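Local structure of cytidylyltransferase (Leptospira borgpetersenii serovar Hardjo-bovis, 6OEW) at residues 17-22 and 64-69; 56-61 and 78-83; 195-200 and 226-231; 207-212 and 238-243. The protein probably acts as a metal-dependent nucleotidyltransferase, moving a cytidylyl group from a nucleotide onto an acceptor. All coordinates share one frame; numbering follows the deposited sequence. Where two conformers were deposited one is given.

Interaction 1 of 4, residues 17-22 and 64-69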
loop_
_atom_site.group_PDB
_atom_site.type_symbol
_atom_site.label_atom_id
_atom_site.label_comp_id
_atom_site.label_asym_id
_atom_site.label_seq_id
_atom_site.Cartn_x
_atom_site.Cartn_y
_atom_site.Cartn_z
ATOM N N ALA A 17 -4.417 4.374 -6.376
ATOM C CA ALA A 17 -3.946 3.728 -7.594
ATOM C C ALA A 17 -4.422 4.551 -8.772
ATOM O O ALA A 17 -5.510 5.127 -8.731
ATOM C CB ALA A 17 -4.471 2.295 -7.738
ATOM N N ARG A 18 -3.595 4.618 -9.815
ATOM C CA ARG A 18 -3.980 5.326 -11.027
ATOM C C ARG A 18 -3.208 4.761 -12.210
ATOM O O ARG A 18 -2.104 4.228 -12.057
ATOM C CB ARG A 18 -3.723 6.842 -10.939
ATOM C CG ARG A 18 -2.241 7.197 -10.953
ATOM C CD ARG A 18 -2.030 8.685 -10.728
ATOM N NE ARG A 18 -2.524 9.484 -11.849
ATOM C CZ ARG A 18 -2.381 10.802 -11.956
ATOM N NH1 ARG A 18 -1.769 11.485 -10.997
ATOM N NH2 ARG A 18 -2.853 11.439 -13.029
ATOM N N MET A 19 -3.816 4.894 -13.395
ATOM C CA MET A 19 -3.178 4.436 -14.625
ATOM C C MET A 19 -2.014 5.340 -14.996
ATOM O O MET A 19 -0.950 4.859 -15.403
ATOM C CB MET A 19 -4.207 4.388 -15.767
ATOM C CG MET A 19 -5.237 3.235 -15.611
ATOM S SD MET A 19 -4.498 1.605 -15.892
ATOM C CE MET A 19 -4.360 1.682 -17.709
ATOM N N GLY A 20 -2.183 6.649 -14.832
ATOM C CA GLY A 20 -1.138 7.594 -15.189
ATOM C C GLY A 20 -0.082 7.748 -14.116
ATOM O O GLY A 20 0.298 8.874 -13.776
ATOM N N SER A 21 0.388 6.624 -13.563
ATOM C CA SER A 21 1.408 6.679 -12.530
ATOM C C SER A 21 2.694 7.288 -13.077
ATOM O O SER A 21 3.014 7.173 -14.260
ATOM C CB SER A 21 1.678 5.277 -11.945
ATOM O OG SER A 21 1.956 4.277 -12.948
ATOM N N THR A 22 3.456 7.912 -12.180
ATOM C CA THR A 22 4.701 8.554 -12.578
ATOM C C THR A 22 5.681 7.543 -13.154
ATOM O O THR A 22 6.326 7.796 -14.179
ATOM C CB THR A 22 5.311 9.271 -11.374
ATOM O OG1 THR A 22 4.303 10.059 -10.725
ATOM C CG2 THR A 22 6.428 10.180 -11.816
ATOM N N ASP A 64 -8.698 6.418 -15.888
ATOM C CA ASP A 64 -8.879 5.663 -14.663
ATOM C C ASP A 64 -10.255 5.028 -14.576
ATOM O O ASP A 64 -10.590 4.440 -13.534
ATOM C CB ASP A 64 -8.598 6.560 -13.471
ATOM C CG ASP A 64 -7.108 6.726 -13.237
ATOM O OD1 ASP A 64 -6.390 5.699 -13.259
ATOM O OD2 ASP A 64 -6.656 7.863 -13.050
ATOM N N ASP A 65 -11.060 5.137 -15.638
ATOM C CA ASP A 65 -12.164 4.204 -15.807
ATOM C C ASP A 65 -11.653 2.771 -15.708
ATOM O O ASP A 65 -12.350 1.891 -15.191
ATOM C CB ASP A 65 -12.861 4.421 -17.156
ATOM C CG ASP A 65 -13.570 5.773 -17.257
ATOM O OD1 ASP A 65 -13.512 6.591 -16.306
ATOM O OD2 ASP A 65 -14.169 6.027 -18.321
ATOM N N LYS A 66 -10.433 2.525 -16.191
ATOM C CA LYS A 66 -9.851 1.193 -16.087
ATOM C C LYS A 66 -9.639 0.807 -14.627
ATOM O O LYS A 66 -9.960 -0.316 -14.224
ATOM C CB LYS A 66 -8.536 1.140 -16.867
ATOM C CG LYS A 66 -7.890 -0.239 -16.918
ATOM C CD LYS A 66 -8.820 -1.244 -17.562
ATOM C CE LYS A 66 -8.217 -2.635 -17.542
ATOM N NZ LYS A 66 -9.229 -3.689 -17.842
ATOM N N THR A 67 -9.109 1.733 -13.822
ATOM C CA THR A 67 -8.923 1.492 -12.386
ATOM C C THR A 67 -10.254 1.215 -11.701
ATOM O O THR A 67 -10.376 0.264 -10.911
ATOM C CB THR A 67 -8.216 2.704 -11.757
ATOM O OG1 THR A 67 -7.133 3.109 -12.621
ATOM C CG2 THR A 67 -7.643 2.381 -10.343
ATOM N N GLU A 68 -11.269 2.031 -11.991
ATOM C CA GLU A 68 -12.592 1.761 -11.442
ATOM C C GLU A 68 -13.087 0.382 -11.870
ATOM O O GLU A 68 -13.648 -0.367 -11.053
ATOM C CB GLU A 68 -13.568 2.859 -11.869
ATOM C CG GLU A 68 -14.986 2.631 -11.397
ATOM C CD GLU A 68 -15.954 3.652 -11.933
ATOM O OE1 GLU A 68 -15.523 4.564 -12.683
ATOM O OE2 GLU A 68 -17.153 3.538 -11.615
ATOM N N GLU A 69 -12.856 0.013 -13.137
ATOM C CA GLU A 69 -13.318 -1.278 -13.644
ATOM C C GLU A 69 -12.671 -2.433 -12.887
ATOM O O GLU A 69 -13.342 -3.414 -12.530
ATOM C CB GLU A 69 -13.020 -1.408 -15.138
ATOM C CG GLU A 69 -13.042 -2.857 -15.632
ATOM C CD GLU A 69 -12.501 -3.027 -17.060
ATOM O OE1 GLU A 69 -12.579 -2.068 -17.859
ATOM O OE2 GLU A 69 -11.993 -4.126 -17.373
HETATM O O HOH W 1 -4.106 8.413 -14.016
#

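Interaction 2 of 4, residues 56-61 and 78-83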
loop_
_atom_site.group_PDB
_atom_site.type_symbol
_atom_site.label_atom_id
_atom_site.label_comp_id
_atom_site.label_asym_id
_atom_site.label_seq_id
_atom_site.Cartn_x
_atom_site.Cartn_y
_atom_site.Cartn_z
ATOM N N VAL A 56 -10.655 1.679 -3.293
ATOM C CA VAL A 56 -9.634 2.137 -4.229
ATOM C C VAL A 56 -9.871 3.615 -4.505
ATOM O O VAL A 56 -10.978 4.027 -4.891
ATOM C CB VAL A 56 -9.655 1.318 -5.532
ATOM C CG1 VAL A 56 -8.731 1.946 -6.592
ATOM C CG2 VAL A 56 -9.254 -0.134 -5.273
ATOM N N LEU A 57 -8.837 4.421 -4.289
ATOM C CA LEU A 57 -8.896 5.860 -4.470
ATOM C C LEU A 57 -8.129 6.175 -5.747
ATOM O O LEU A 57 -6.908 5.999 -5.794
ATOM C CB LEU A 57 -8.268 6.596 -3.301
ATOM C CG LEU A 57 -9.081 6.838 -2.021
ATOM C CD1 LEU A 57 -9.669 5.527 -1.490
ATOM C CD2 LEU A 57 -8.162 7.499 -1.017
ATOM N N THR A 58 -8.824 6.686 -6.759
ATOM C CA THR A 58 -8.146 6.968 -8.021
ATOM C C THR A 58 -8.541 8.372 -8.484
ATOM O O THR A 58 -9.086 9.153 -7.694
ATOM C CB THR A 58 -8.480 5.869 -9.047
ATOM O OG1 THR A 58 -7.646 6.002 -10.217
ATOM C CG2 THR A 58 -9.964 5.912 -9.442
ATOM N N THR A 59 -8.233 8.741 -9.728
ATOM C CA THR A 59 -8.549 10.078 -10.207
ATOM C C THR A 59 -9.841 10.061 -11.015
ATOM O O THR A 59 -10.399 9.009 -11.327
ATOM C CB THR A 59 -7.430 10.670 -11.087
ATOM O OG1 THR A 59 -7.652 10.254 -12.436
ATOM C CG2 THR A 59 -6.042 10.180 -10.636
ATOM N N GLU A 60 -10.275 11.255 -11.392
ATOM C CA GLU A 60 -11.452 11.455 -12.225
ATOM C C GLU A 60 -11.135 11.436 -13.712
ATOM O O GLU A 60 -12.049 11.614 -14.530
ATOM C CB GLU A 60 -12.122 12.786 -11.873
ATOM C CG GLU A 60 -12.530 12.876 -10.392
ATOM C CD GLU A 60 -13.352 14.123 -10.088
ATOM O OE1 GLU A 60 -13.003 14.874 -9.145
ATOM O OE2 GLU A 60 -14.349 14.346 -10.796
ATOM N N GLU A 61 -9.873 11.240 -14.075
ATOM C CA GLU A 61 -9.508 11.236 -15.483
ATOM C C GLU A 61 -10.048 9.983 -16.164
ATOM O O GLU A 61 -10.160 8.912 -15.557
ATOM C CB GLU A 61 -7.992 11.340 -15.635
ATOM C CG GLU A 61 -7.471 12.704 -15.188
ATOM C CD GLU A 61 -5.967 12.843 -15.285
ATOM O OE1 GLU A 61 -5.309 11.996 -15.928
ATOM O OE2 GLU A 61 -5.441 13.822 -14.715
ATOM N N VAL A 78 -14.998 2.408 -4.731
ATOM C CA VAL A 78 -14.119 3.273 -5.501
ATOM C C VAL A 78 -14.423 4.718 -5.160
ATOM O O VAL A 78 -15.590 5.125 -5.143
ATOM C CB VAL A 78 -14.305 3.085 -7.019
ATOM C CG1 VAL A 78 -13.360 4.020 -7.763
ATOM C CG2 VAL A 78 -14.050 1.648 -7.416
ATOM N N PHE A 79 -13.373 5.503 -4.938
ATOM C CA PHE A 79 -13.500 6.940 -4.759
ATOM C C PHE A 79 -12.642 7.621 -5.817
ATOM O O PHE A 79 -11.459 7.306 -5.955
ATOM C CB PHE A 79 -13.063 7.390 -3.357
ATOM C CG PHE A 79 -13.208 8.854 -3.169
ATOM C CD1 PHE A 79 -14.424 9.386 -2.760
ATOM C CD2 PHE A 79 -12.170 9.719 -3.487
ATOM C CE1 PHE A 79 -14.592 10.756 -2.642
ATOM C CE2 PHE A 79 -12.337 11.100 -3.380
ATOM C CZ PHE A 79 -13.553 11.611 -2.965
ATOM N N ARG A 80 -13.243 8.533 -6.570
ATOM C CA ARG A 80 -12.561 9.219 -7.660
ATOM C C ARG A 80 -12.450 10.693 -7.320
ATOM O O ARG A 80 -13.468 11.393 -7.202
ATOM C CB ARG A 80 -13.307 8.987 -8.970
ATOM C CG ARG A 80 -13.442 7.482 -9.229
ATOM C CD ARG A 80 -13.843 7.146 -10.654
ATOM N NE ARG A 80 -12.844 7.610 -11.616
ATOM C CZ ARG A 80 -12.879 7.338 -12.926
ATOM N NH1 ARG A 80 -13.855 6.580 -13.430
ATOM N NH2 ARG A 80 -11.937 7.830 -13.743
ATOM N N GLY A 81 -11.220 11.169 -7.179
ATOM C CA GLY A 81 -10.968 12.532 -6.724
ATOM C C GLY A 81 -9.679 13.095 -7.274
ATOM O O GLY A 81 -9.275 12.769 -8.401
ATOM N N SER A 82 -9.010 13.916 -6.464
ATOM C CA SER A 82 -7.931 14.771 -6.950
ATOM C C SER A 82 -6.767 13.953 -7.493
ATOM O O SER A 82 -6.324 12.991 -6.877
ATOM C CB SER A 82 -7.429 15.678 -5.829
ATOM O OG SER A 82 -6.273 16.402 -6.225
ATOM N N ALA A 83 -6.235 14.380 -8.649
ATOM C CA ALA A 83 -5.121 13.640 -9.236
ATOM C C ALA A 83 -3.839 13.807 -8.421
ATOM O O ALA A 83 -3.161 12.820 -8.103
ATOM C CB ALA A 83 -4.910 14.081 -10.696
HETATM O O HOH W 2 -8.944 13.740 -11.145
#

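Interaction 3 of 4, residues 195-200 and 226-231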
loop_
_atom_site.group_PDB
_atom_site.type_symbol
_atom_site.label_atom_id
_atom_site.label_comp_id
_atom_site.label_asym_id
_atom_site.label_seq_id
_atom_site.Cartn_x
_atom_site.Cartn_y
_atom_site.Cartn_z
ATOM N N SER A 195 15.349 -5.400 3.497
ATOM C CA SER A 195 15.198 -4.219 2.653
ATOM C C SER A 195 15.942 -4.342 1.327
ATOM O O SER A 195 15.645 -3.581 0.391
ATOM C CB SER A 195 15.699 -2.991 3.393
ATOM O OG SER A 195 17.034 -3.213 3.820
ATOM N N LYS A 196 16.916 -5.260 1.226
ATOM C CA LYS A 196 17.643 -5.416 -0.038
ATOM C C LYS A 196 16.767 -5.979 -1.145
ATOM O O LYS A 196 17.174 -5.942 -2.315
ATOM C CB LYS A 196 18.865 -6.323 0.144
ATOM C CG LYS A 196 18.509 -7.752 0.559
ATOM C CD LYS A 196 19.741 -8.591 0.902
ATOM C CE LYS A 196 19.325 -9.926 1.505
ATOM N NZ LYS A 196 20.493 -10.807 1.810
ATOM N N TYR A 197 15.582 -6.491 -0.816
ATOM C CA TYR A 197 14.672 -7.020 -1.822
ATOM C C TYR A 197 13.678 -5.950 -2.252
ATOM O O TYR A 197 13.126 -5.219 -1.424
ATOM C CB TYR A 197 13.933 -8.251 -1.299
ATOM C CG TYR A 197 14.855 -9.405 -0.983
ATOM C CD1 TYR A 197 15.508 -10.105 -2.002
ATOM C CD2 TYR A 197 15.087 -9.790 0.328
ATOM C CE1 TYR A 197 16.365 -11.162 -1.703
ATOM C CE2 TYR A 197 15.934 -10.842 0.634
ATOM C CZ TYR A 197 16.569 -11.525 -0.381
ATOM O OH TYR A 197 17.414 -12.571 -0.072
ATOM N N ARG A 198 13.451 -5.862 -3.551
ATOM C CA ARG A 198 12.537 -4.878 -4.112
ATOM C C ARG A 198 11.348 -5.606 -4.719
ATOM O O ARG A 198 11.486 -6.298 -5.727
ATOM C CB ARG A 198 13.235 -4.025 -5.164
ATOM C CG ARG A 198 12.283 -3.042 -5.830
ATOM C CD ARG A 198 13.030 -2.212 -6.891
ATOM N NE ARG A 198 13.899 -1.218 -6.267
ATOM C CZ ARG A 198 13.495 -0.008 -5.875
ATOM N NH1 ARG A 198 12.225 0.376 -6.039
ATOM N NH2 ARG A 198 14.366 0.825 -5.313
ATOM N N LEU A 199 10.182 -5.447 -4.108
ATOM C CA LEU A 199 8.988 -6.152 -4.551
ATOM C C LEU A 199 7.864 -5.174 -4.873
ATOM O O LEU A 199 6.683 -5.530 -4.829
ATOM C CB LEU A 199 8.568 -7.186 -3.493
ATOM C CG LEU A 199 9.649 -8.260 -3.274
ATOM C CD1 LEU A 199 9.320 -9.190 -2.115
ATOM C CD2 LEU A 199 9.886 -9.059 -4.552
ATOM N N THR A 200 8.214 -3.943 -5.203
ATOM C CA THR A 200 7.260 -2.985 -5.725
ATOM C C THR A 200 7.388 -2.971 -7.249
ATOM O O THR A 200 8.335 -3.543 -7.809
ATOM C CB THR A 200 7.522 -1.610 -5.103
ATOM O OG1 THR A 200 6.570 -0.660 -5.585
ATOM C CG2 THR A 200 8.928 -1.163 -5.391
ATOM N N ASP A 226 6.860 -16.641 3.515
ATOM C CA ASP A 226 6.953 -17.684 2.485
ATOM C C ASP A 226 7.659 -17.157 1.243
ATOM O O ASP A 226 8.475 -17.856 0.631
ATOM C CB ASP A 226 5.571 -18.191 2.063
ATOM C CG ASP A 226 4.780 -18.778 3.200
ATOM O OD1 ASP A 226 3.529 -18.737 3.123
ATOM O OD2 ASP A 226 5.401 -19.254 4.166
ATOM N N LEU A 227 7.341 -15.919 0.871
ATOM C CA LEU A 227 7.865 -15.289 -0.338
ATOM C C LEU A 227 9.366 -15.049 -0.233
ATOM O O LEU A 227 10.116 -15.321 -1.179
ATOM C CB LEU A 227 7.120 -13.973 -0.571
ATOM C CG LEU A 227 7.540 -13.077 -1.740
ATOM C CD1 LEU A 227 7.333 -13.800 -3.059
ATOM C CD2 LEU A 227 6.761 -11.756 -1.728
ATOM N N ILE A 228 9.819 -14.516 0.902
ATOM C CA ILE A 228 11.250 -14.306 1.093
ATOM C C ILE A 228 11.992 -15.635 1.107
ATOM O O ILE A 228 13.101 -15.744 0.572
ATOM C CB ILE A 228 11.510 -13.498 2.376
ATOM C CG1 ILE A 228 10.712 -12.190 2.352
ATOM C CG2 ILE A 228 13.005 -13.234 2.544
ATOM C CD1 ILE A 228 10.995 -11.318 1.138
ATOM N N GLU A 229 11.403 -16.673 1.716
ATOM C CA GLU A 229 12.084 -17.966 1.747
ATOM C C GLU A 229 12.207 -18.563 0.353
ATOM O O GLU A 229 13.228 -19.173 0.027
ATOM C CB GLU A 229 11.362 -18.930 2.689
ATOM C CG GLU A 229 11.579 -18.612 4.161
ATOM C CD GLU A 229 13.053 -18.594 4.554
ATOM O OE1 GLU A 229 13.842 -19.390 3.996
ATOM O OE2 GLU A 229 13.425 -17.773 5.420
ATOM N N VAL A 230 11.192 -18.377 -0.493
ATOM C CA VAL A 230 11.274 -18.872 -1.865
ATOM C C VAL A 230 12.326 -18.099 -2.663
ATOM O O VAL A 230 13.081 -18.690 -3.446
ATOM C CB VAL A 230 9.885 -18.814 -2.534
ATOM C CG1 VAL A 230 10.009 -18.783 -4.041
ATOM C CG2 VAL A 230 9.059 -20.015 -2.117
ATOM N N ILE A 231 12.391 -16.777 -2.483
ATOM C CA ILE A 231 13.435 -15.969 -3.117
ATOM C C ILE A 231 14.815 -16.401 -2.631
ATOM O O ILE A 231 15.769 -16.504 -3.418
ATOM C CB ILE A 231 13.191 -14.469 -2.855
ATOM C CG1 ILE A 231 11.924 -13.972 -3.565
ATOM C CG2 ILE A 231 14.404 -13.650 -3.277
ATOM C CD1 ILE A 231 11.415 -12.598 -3.089
HETATM O O HOH W 3 17.932 -14.546 -2.624
#

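Interaction 4 of 4, residues 207-212 and 238-243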
loop_
_atom_site.group_PDB
_atom_site.type_symbol
_atom_site.label_atom_id
_atom_site.label_comp_id
_atom_site.label_asym_id
_atom_site.label_seq_id
_atom_site.Cartn_x
_atom_site.Cartn_y
_atom_site.Cartn_z
ATOM N N TYR A 207 8.400 -5.995 -12.665
ATOM C CA TYR A 207 7.324 -6.833 -13.170
ATOM C C TYR A 207 7.795 -8.259 -13.409
ATOM O O TYR A 207 7.105 -9.216 -13.041
ATOM C CB TYR A 207 6.787 -6.206 -14.464
ATOM C CG TYR A 207 5.608 -6.886 -15.128
ATOM C CD1 TYR A 207 4.471 -7.258 -14.394
ATOM C CD2 TYR A 207 5.609 -7.111 -16.492
ATOM C CE1 TYR A 207 3.378 -7.873 -15.034
ATOM C CE2 TYR A 207 4.538 -7.699 -17.131
ATOM C CZ TYR A 207 3.420 -8.077 -16.408
ATOM O OH TYR A 207 2.370 -8.678 -17.089
ATOM N N GLU A 208 8.933 -8.424 -14.088
ATOM C CA GLU A 208 9.460 -9.759 -14.362
ATOM C C GLU A 208 9.767 -10.496 -13.065
ATOM O O GLU A 208 9.494 -11.695 -12.934
ATOM C CB GLU A 208 10.729 -9.658 -15.210
ATOM C CG GLU A 208 10.544 -8.987 -16.579
ATOM C CD GLU A 208 11.860 -8.739 -17.319
ATOM O OE1 GLU A 208 12.941 -8.782 -16.693
ATOM O OE2 GLU A 208 11.812 -8.496 -18.537
ATOM N N THR A 209 10.372 -9.784 -12.111
ATOM C CA THR A 209 10.649 -10.340 -10.783
ATOM C C THR A 209 9.367 -10.799 -10.100
ATOM O O THR A 209 9.288 -11.915 -9.559
ATOM C CB THR A 209 11.342 -9.275 -9.922
ATOM O OG1 THR A 209 12.595 -8.920 -10.522
ATOM C CG2 THR A 209 11.573 -9.781 -8.465
ATOM N N LEU A 210 8.360 -9.929 -10.080
ATOM C CA LEU A 210 7.110 -10.255 -9.405
ATOM C C LEU A 210 6.401 -11.402 -10.106
ATOM O O LEU A 210 5.793 -12.258 -9.456
ATOM C CB LEU A 210 6.213 -9.017 -9.350
ATOM C CG LEU A 210 6.742 -7.879 -8.469
ATOM C CD1 LEU A 210 5.983 -6.617 -8.764
ATOM C CD2 LEU A 210 6.593 -8.236 -6.982
ATOM N N LYS A 211 6.474 -11.438 -11.435
ATOM C CA LYS A 211 5.881 -12.557 -12.157
ATOM C C LYS A 211 6.557 -13.864 -11.778
ATOM O O LYS A 211 5.894 -14.899 -11.628
ATOM C CB LYS A 211 5.969 -12.307 -13.664
ATOM C CG LYS A 211 4.821 -11.438 -14.157
ATOM C CD LYS A 211 4.997 -10.977 -15.638
ATOM C CE LYS A 211 5.748 -11.920 -16.529
ATOM N NZ LYS A 211 5.896 -11.365 -17.955
ATOM N N SER A 212 7.875 -13.836 -11.601
ATOM C CA SER A 212 8.569 -15.047 -11.189
ATOM C C SER A 212 8.165 -15.458 -9.773
ATOM O O SER A 212 7.924 -16.643 -9.511
ATOM C CB SER A 212 10.072 -14.831 -11.303
ATOM O OG SER A 212 10.429 -14.723 -12.665
ATOM N N ILE A 238 15.019 -12.876 -8.637
ATOM C CA ILE A 238 15.282 -11.439 -8.574
ATOM C C ILE A 238 15.872 -11.004 -9.913
ATOM O O ILE A 238 16.991 -11.390 -10.260
ATOM C CB ILE A 238 16.216 -11.091 -7.408
ATOM C CG1 ILE A 238 15.562 -11.480 -6.081
ATOM C CG2 ILE A 238 16.506 -9.607 -7.381
ATOM C CD1 ILE A 238 14.300 -10.696 -5.810
ATOM N N GLN A 239 15.115 -10.198 -10.663
ATOM C CA GLN A 239 15.523 -9.715 -11.984
ATOM C C GLN A 239 15.598 -8.193 -12.052
ATOM O O GLN A 239 15.825 -7.637 -13.138
ATOM C CB GLN A 239 14.565 -10.232 -13.066
ATOM C CG GLN A 239 14.746 -11.699 -13.427
ATOM C CD GLN A 239 13.424 -12.404 -13.709
ATOM O OE1 GLN A 239 12.765 -12.896 -12.792
ATOM N NE2 GLN A 239 13.035 -12.459 -14.978
ATOM N N ASN A 240 15.402 -7.506 -10.925
ATOM C CA ASN A 240 15.473 -6.052 -10.844
ATOM C C ASN A 240 16.680 -5.599 -10.037
ATOM O O ASN A 240 16.741 -4.447 -9.596
ATOM C CB ASN A 240 14.189 -5.486 -10.235
ATOM C CG ASN A 240 13.921 -6.033 -8.825
ATOM O OD1 ASN A 240 14.720 -6.811 -8.268
ATOM N ND2 ASN A 240 12.799 -5.618 -8.241
ATOM N N GLN A 241 17.638 -6.493 -9.846
ATOM C CA GLN A 241 18.811 -6.280 -9.018
ATOM C C GLN A 241 19.828 -7.325 -9.445
ATOM O O GLN A 241 19.457 -8.464 -9.746
ATOM C CB GLN A 241 18.475 -6.423 -7.520
ATOM C CG GLN A 241 19.636 -6.171 -6.563
ATOM C CD GLN A 241 20.105 -4.731 -6.603
ATOM O OE1 GLN A 241 21.239 -4.449 -6.985
ATOM N NE2 GLN A 241 19.227 -3.812 -6.212
ATOM N N THR A 242 21.099 -6.940 -9.485
ATOM C CA THR A 242 22.129 -7.905 -9.836
ATOM C C THR A 242 22.268 -8.950 -8.729
ATOM O O THR A 242 22.314 -8.608 -7.542
ATOM C CB THR A 242 23.460 -7.197 -10.082
ATOM O OG1 THR A 242 23.290 -6.195 -11.093
ATOM C CG2 THR A 242 24.484 -8.200 -10.546
ATOM N N ILE A 243 22.317 -10.226 -9.124
ATOM C CA ILE A 243 22.445 -11.359 -8.210
ATOM C C ILE A 243 23.907 -11.778 -8.167
ATOM O O ILE A 243 24.535 -11.955 -9.220
ATOM C CB ILE A 243 21.554 -12.533 -8.654
#

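Interaction 1 of 4, residues 17-22 and 64-69
M19 meets the start of helix 65-73 with both its backbone and its side chain, and D64 and T67 receive it. The amide of M19 donates to D64 OD1 with N-OD1 at 2.7 Å and 165° at the hydrogen, a short and nearly straight bond that uses the syn lone pair of the oxygen. T67 OG1 reaches the same D64 OD1 from the anti side, 2.8 Å away, so the two donors take different flanks of one oxygen. The M19 side chain starts beside its backbone N (chi1 -71°) and bends twice more, which lays it along the helix: CG lies 3.5 Å from T67 OG1, while SD rests 4.0 Å from K66 CG.

This loop follows the first strand of the GT-A type fold. Its sequence resembles the A-R-x-G-S-x-R signature of related cytidylyltransferases, where the segment is associated with nucleotide binding; a similar role is probable here. The other carboxylate oxygen, D64 OD2, takes a hydrogen from a water that in turn accepts from R18 NE at 2.9 Å and from the amide of G20, the centre of an inverse gamma turn. D64 OD2 also bonds T59 OG1 of strand 54-59, so donors to both oxygens fix the rotation of the carboxylate. R18 NE stands 4.6 Å from D64 OD2, which lies well out of the guanidinium plane, and the two are linked through the water. T67 CG2 lies 3.8 Å from A17 O, and A17 and T67 both also touch L38 of helix 37-45.

Interaction 2 of 4, residues 56-61 and 78-83
R80 leans over the end of strand 54-59 and can be followed atom by atom. CB sits 3.7 Å from T59 O. CG passes 3.8 Å from CG2 of T58, whose side chain runs beside it in the same direction. CD lies 4.0 Å from T59 O. Beyond CD the chain bends (chi3 62°), which turns the guanidinium edge to the backbone: NE donates to T59 O at 2.8 Å and NH2 to that same T59 O at 3.1 Å, a side-on grip on one atom that lies 5° from the guanidinium plane. The two nitrogens approach from opposite faces of the T59 carbonyl. NH2 also comes near E61 O, at an angle too poor for a bond. At the tip, NH1 forms salt bridges with E68 and D65 of helix 65-73.

The strands themselves pair in parallel, V56 with V78, L57 with F79 and T58 with R80. F79 N donates to V56 O, T58 N to F79 O and G81 N to T58 O, the last at 3.0 Å. Helix 65-73 is the crossover between these neighbouring parallel strands, a beta-alpha-beta unit. One arginine therefore holds the C-terminal end of one strand by its carbonyl and the crossover helix by charge, which probably keeps the guanidinium group fixed.

Interaction 3 of 4, residues 195-200 and 226-231
L199 and Y197 carry two kinds of packing against helix 224-233. The first is aliphatic. CD1 of L199 reaches tip to tip toward L227, whose CD2 lies 3.6 Å from it, and toward I231, whose CD1 lies 4.1 Å from the same L199 CD1. L227 can meet it because its CG stands opposite the backbone N (chi1 177°), sending CD2 outward from the helix to L199. I228 CD1 adds a looser touch at 4.2 Å from L199 CD1.

The second is aromatic. The ring of Y197 slides past I231 in the opposite direction, with CE1 3.5 Å from I231 CG2, and CE2 lies 4.2 Å from I228 CG2. Both methyls approach the ring obliquely.

Polar links join the hydroxyl end of Y197 to the helix. A water bonds Y197 OH at 3.3 Å and donates to I231 O at 3.0 Å, while the hydroxyl is also bonded to K232 NZ, which ties it to the helix through K232 and, at longer range, the water.

The backbone of Y197 and L199 is hydrogen-bonded to R144. C213 of helix 204-214 touches L199, L227 and I231, so the loop after strand 185-187 is packed against both of the last two helices of the chain.

Interaction 4 of 4, residues 207-212 and 238-243
T209 and Q239 are brought together by chi1 of the threonine, -62°: OG1 swings opposite its carbonyl carbon and faces the 238-243 backbone, while CG2, opposite the backbone N, is turned to I238. N240 has its CG in the position between backbone N and carbonyl carbon (chi1 59°), which folds its amide back over T209, with CG 3.6 Å from T209 OG1.

One hydrogen bond is clear: Q239 N donates to T209 OG1 at 2.8 Å, with 149° at the hydrogen. The same hydroxyl is bonded to the carbonyl of E205 one helical turn earlier, so it probably gives its proton there while accepting from Q239. The backbone N of N240 lies 3.2 Å from T209 OG1, but at too poor an angle for a bond.

The side chains of T209 and I238 cross obliquely, with T209 CG2 3.9 Å from I238 CD1. The Q239 side chain crosses that of E208 at about a right angle and also approaches S212.

N240 ND2 bonds D206 near the start of helix 204-214 and the carbonyl of R198 in the loop after strand 185-187. The tail after helix 224-233 touches helix 204-214 through residues 238-240. L210 points away from the tail; its side chain touches L111, I201 and F32.

The four contacts form two pairs. Interactions 1 and 2 have centres 8 Å apart and belong to the same beta-alpha-beta unit, helix 65-73 of interaction 1 connecting the strands of interaction 2; E68 to R80 and D64 to T59 join them. Interactions 3 and 4 have centres 10 Å apart and meet where R198 O and N240 ND2 bond at 2.9 Å and where I231 packs on I238. The pairs stand apart: interactions 1 and 3 have centres 26 Å apart, with nearest atoms about 10 Å. The side chains of A17 and L199 are about 8 and 10 Å from that of D108, a magnesium-binding residue, and the side chain of R18 is about 10 Å from the magnesium ion.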